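Local structure of DUF1987 domain-containing protein (Pseudomonas aeruginosa, 6K4F) at residues A[39-44]-A[73-78]. The protein probably acts as the regulatory phosphoprotein of the SiaABC threonine phosphorylation pathway, which controls biofilm formation in response to carbon availability. Sequence-based numbering, arbitrary orientation.
Sequences ELFGQV and IKAMMD
Next to Phe-41, the residue that reaches across to Ala-75, the carbonyl O of Leu-40 accepts a nearly straight hydrogen bond (N-H...O 168°) from Gln-43 NE2 at 2.9 Å. Helix 37-53 is kinked here: Val-44 N makes only a weak bond, one residue short of a regular helical turn, to Phe-41 O, and the Gln-43 amide supplies a donor to the carbonyl that Val-44 N would otherwise use. Phe-41 is what meets helix 70-88. With chi1 at -74° its ring swings clear of its own carbonyl carbon, and the side formed by CB, CG and CD2 lies against the Ala-75 methyl, which meets the ring obliquely. That methyl, Ala-75 CB, sits 3.6 Å from Phe-41 CD2 and 3.7 Å from Phe-41 CB. With so small a residue opposite, the CA atoms of Phe-41 and Ala-75 come within 6.4 Å. The two helices belong to consecutive beta-alpha-beta crossovers linking parallel strands 25-29, 59-68 and 93-99, consistent with a STAS-like alpha/beta fold. Further round the ring, Met-76 makes an oblique Met-aromatic contact: SD is 5.1 Å from the Phe-41 ring centroid, 43° off the ring normal, with CE1 its nearest ring atom. Met-76 also packs on Leu-63, Leu-65 and Leu-68 of strand 59-68, while Leu-40 covers Ile-8 and Pro-15.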
ATOM      1  N   GLU A  39     -12.582   5.918   5.909  1.00 41.57           N
ATOM      2  CA  GLU A  39     -12.471   7.358   5.676  1.00 37.97           C
ATOM      3  C   GLU A  39     -11.057   7.724   5.248  1.00 36.94           C
ATOM      4  O   GLU A  39     -10.861   8.583   4.376  1.00 39.30           O
ATOM      5  CB  GLU A  39     -12.859   8.144   6.929  1.00 47.38           C
ATOM      6  CG  GLU A  39     -14.289   8.677   6.941  1.00 57.97           C
ATOM      7  CD  GLU A  39     -14.693   9.337   5.629  1.00 63.93           C
ATOM      8  OE1 GLU A  39     -15.419   8.695   4.837  1.00 66.29           O
ATOM      9  OE2 GLU A  39     -14.291  10.499   5.392  1.00 65.16           O
ATOM     10  N   LEU A  40     -10.057   7.063   5.835  1.00 34.15           N
ATOM     11  CA  LEU A  40      -8.667   7.357   5.504  1.00 32.79           C
ATOM     12  C   LEU A  40      -8.226   6.665   4.215  1.00 32.70           C
ATOM     13  O   LEU A  40      -7.587   7.290   3.363  1.00 28.27           O
ATOM     14  CB  LEU A  40      -7.770   6.954   6.672  1.00 32.74           C
ATOM     15  CG  LEU A  40      -6.282   7.214   6.449  1.00 44.20           C
ATOM     16  CD1 LEU A  40      -6.004   8.691   6.661  1.00 45.78           C
ATOM     17  CD2 LEU A  40      -5.445   6.342   7.382  1.00 50.14           C
ATOM     18  N   PHE A  41      -8.560   5.379   4.034  1.00 25.37           N
ATOM     19  CA  PHE A  41      -8.008   4.610   2.924  1.00 21.41           C
ATOM     20  C   PHE A  41      -8.890   4.567   1.691  1.00 20.84           C
ATOM     21  O   PHE A  41      -8.434   4.085   0.643  1.00 25.15           O
ATOM     22  CB  PHE A  41      -7.736   3.157   3.367  1.00 22.79           C
ATOM     23  CG  PHE A  41      -6.540   3.028   4.260  1.00 28.76           C
ATOM     24  CD1 PHE A  41      -5.256   3.122   3.739  1.00 33.83           C
ATOM     25  CD2 PHE A  41      -6.701   2.847   5.628  1.00 32.72           C
ATOM     26  CE1 PHE A  41      -4.144   3.021   4.577  1.00 36.48           C
ATOM     27  CE2 PHE A  41      -5.608   2.745   6.470  1.00 36.28           C
ATOM     28  CZ  PHE A  41      -4.325   2.835   5.953  1.00 35.40           C
ATOM     29  N   GLY A  42     -10.153   4.980   1.798  1.00 28.72           N
ATOM     30  CA  GLY A  42     -11.019   4.934   0.635  1.00 30.40           C
ATOM     31  C   GLY A  42     -10.440   5.729  -0.515  1.00 29.82           C
ATOM     32  O   GLY A  42     -10.425   5.269  -1.659  1.00 29.24           O
ATOM     33  N   GLN A  43      -9.911   6.913  -0.212  1.00 29.14           N
ATOM     34  CA  GLN A  43      -9.292   7.751  -1.234  1.00 27.83           C
ATOM     35  C   GLN A  43      -8.009   7.129  -1.778  1.00 28.13           C
ATOM     36  O   GLN A  43      -7.622   7.427  -2.918  1.00 27.23           O
ATOM     37  CB  GLN A  43      -9.010   9.135  -0.657  1.00 24.61           C
ATOM     38  CG  GLN A  43      -7.996   9.104   0.475  1.00 25.77           C
ATOM     39  CD  GLN A  43      -8.055  10.301   1.394  1.00 25.64           C
ATOM     40  OE1 GLN A  43      -8.298  11.448   0.955  1.00 26.94           O
ATOM     41  NE2 GLN A  43      -7.803  10.059   2.691  1.00 23.29           N
ATOM     42  N   VAL A  44      -7.327   6.294  -0.982  1.00 22.95           N
ATOM     43  CA  VAL A  44      -6.119   5.619  -1.462  1.00 25.77           C
ATOM     44  C   VAL A  44      -6.487   4.524  -2.447  1.00 29.96           C
ATOM     45  O   VAL A  44      -5.877   4.381  -3.515  1.00 28.14           O
ATOM     46  CB  VAL A  44      -5.312   5.053  -0.281  1.00 26.86           C
ATOM     47  CG1 VAL A  44      -3.998   4.387  -0.787  1.00 28.07           C
ATOM     48  CG2 VAL A  44      -5.053   6.141   0.749  1.00 28.54           C
ATOM     49  N   ILE A  73      -5.690  -3.370   8.435  1.00 29.12           N
ATOM     50  CA  ILE A  73      -5.322  -4.615   7.763  1.00 29.44           C
ATOM     51  C   ILE A  73      -6.299  -4.909   6.630  1.00 29.96           C
ATOM     52  O   ILE A  73      -5.896  -5.270   5.524  1.00 26.24           O
ATOM     53  CB  ILE A  73      -5.259  -5.774   8.781  1.00 32.80           C
ATOM     54  CG1 ILE A  73      -4.047  -5.612   9.699  1.00 31.78           C
ATOM     55  CG2 ILE A  73      -5.222  -7.120   8.060  1.00 33.01           C
ATOM     56  CD1 ILE A  73      -4.007  -6.627  10.833  1.00 38.91           C
ATOM     57  N   LYS A  74      -7.601  -4.725   6.875  1.00 29.10           N
ATOM     58  CA  LYS A  74      -8.583  -4.983   5.823  1.00 31.07           C
ATOM     59  C   LYS A  74      -8.429  -4.015   4.659  1.00 30.35           C
ATOM     60  O   LYS A  74      -8.572  -4.409   3.492  1.00 29.27           O
ATOM     61  CB  LYS A  74      -9.993  -4.902   6.403  1.00 31.14           C
ATOM     62  CG  LYS A  74     -10.215  -5.957   7.491  1.00 37.12           C
ATOM     63  CD  LYS A  74     -11.645  -6.011   7.950  1.00 44.34           C
ATOM     64  CE  LYS A  74     -11.855  -7.219   8.832  1.00 51.15           C
ATOM     65  NZ  LYS A  74     -12.335  -8.390   8.069  1.00 59.44           N
ATOM     66  N   ALA A  75      -8.141  -2.746   4.962  1.00 27.64           N
ATOM     67  CA  ALA A  75      -7.958  -1.744   3.914  1.00 27.01           C
ATOM     68  C   ALA A  75      -6.738  -2.058   3.060  1.00 26.57           C
ATOM     69  O   ALA A  75      -6.788  -1.953   1.829  1.00 25.56           O
ATOM     70  CB  ALA A  75      -7.826  -0.355   4.541  1.00 28.97           C
ATOM     71  N   MET A  76      -5.635  -2.469   3.691  1.00 28.91           N
ATOM     72  CA  MET A  76      -4.452  -2.847   2.908  1.00 31.81           C
ATOM     73  C   MET A  76      -4.693  -4.104   2.076  1.00 29.06           C
ATOM     74  O   MET A  76      -4.213  -4.205   0.942  1.00 29.03           O
ATOM     75  CB  MET A  76      -3.252  -3.026   3.830  1.00 37.88           C
ATOM     76  CG  MET A  76      -2.936  -1.753   4.579  1.00 53.82           C
ATOM     77  SD  MET A  76      -2.085  -0.562   3.510  1.00 46.24           S
ATOM     78  CE  MET A  76      -1.016  -1.666   2.556  1.00 43.69           C
ATOM     79  N   MET A  77      -5.418  -5.084   2.616  1.00 31.36           N
ATOM     80  CA  MET A  77      -5.750  -6.258   1.812  1.00 34.76           C
ATOM     81  C   MET A  77      -6.547  -5.863   0.572  1.00 32.64           C
ATOM     82  O   MET A  77      -6.352  -6.434  -0.510  1.00 32.21           O
ATOM     83  CB  MET A  77      -6.523  -7.266   2.656  1.00 39.52           C
ATOM     84  CG  MET A  77      -6.897  -8.531   1.919  1.00 49.01           C
ATOM     85  SD  MET A  77      -5.482  -9.642   1.838  1.00 52.25           S
ATOM     86  CE  MET A  77      -5.336 -10.000   3.577  1.00 46.20           C
ATOM     87  N   ASP A  78      -7.431  -4.862   0.709  1.00 29.65           N
ATOM     88  CA  ASP A  78      -8.202  -4.376  -0.430  1.00 28.74           C
ATOM     89  C   ASP A  78      -7.292  -3.765  -1.485  1.00 29.43           C
ATOM     90  O   ASP A  78      -7.461  -4.017  -2.683  1.00 38.12           O
ATOM     91  CB  ASP A  78      -9.243  -3.345   0.029  1.00 30.09           C
ATOM     92  CG  ASP A  78     -10.411  -3.971   0.814  1.00 40.15           C
ATOM     93  OD1 ASP A  78     -10.593  -5.204   0.765  1.00 40.83           O
ATOM     94  OD2 ASP A  78     -11.157  -3.209   1.468  1.00 42.14           O
TER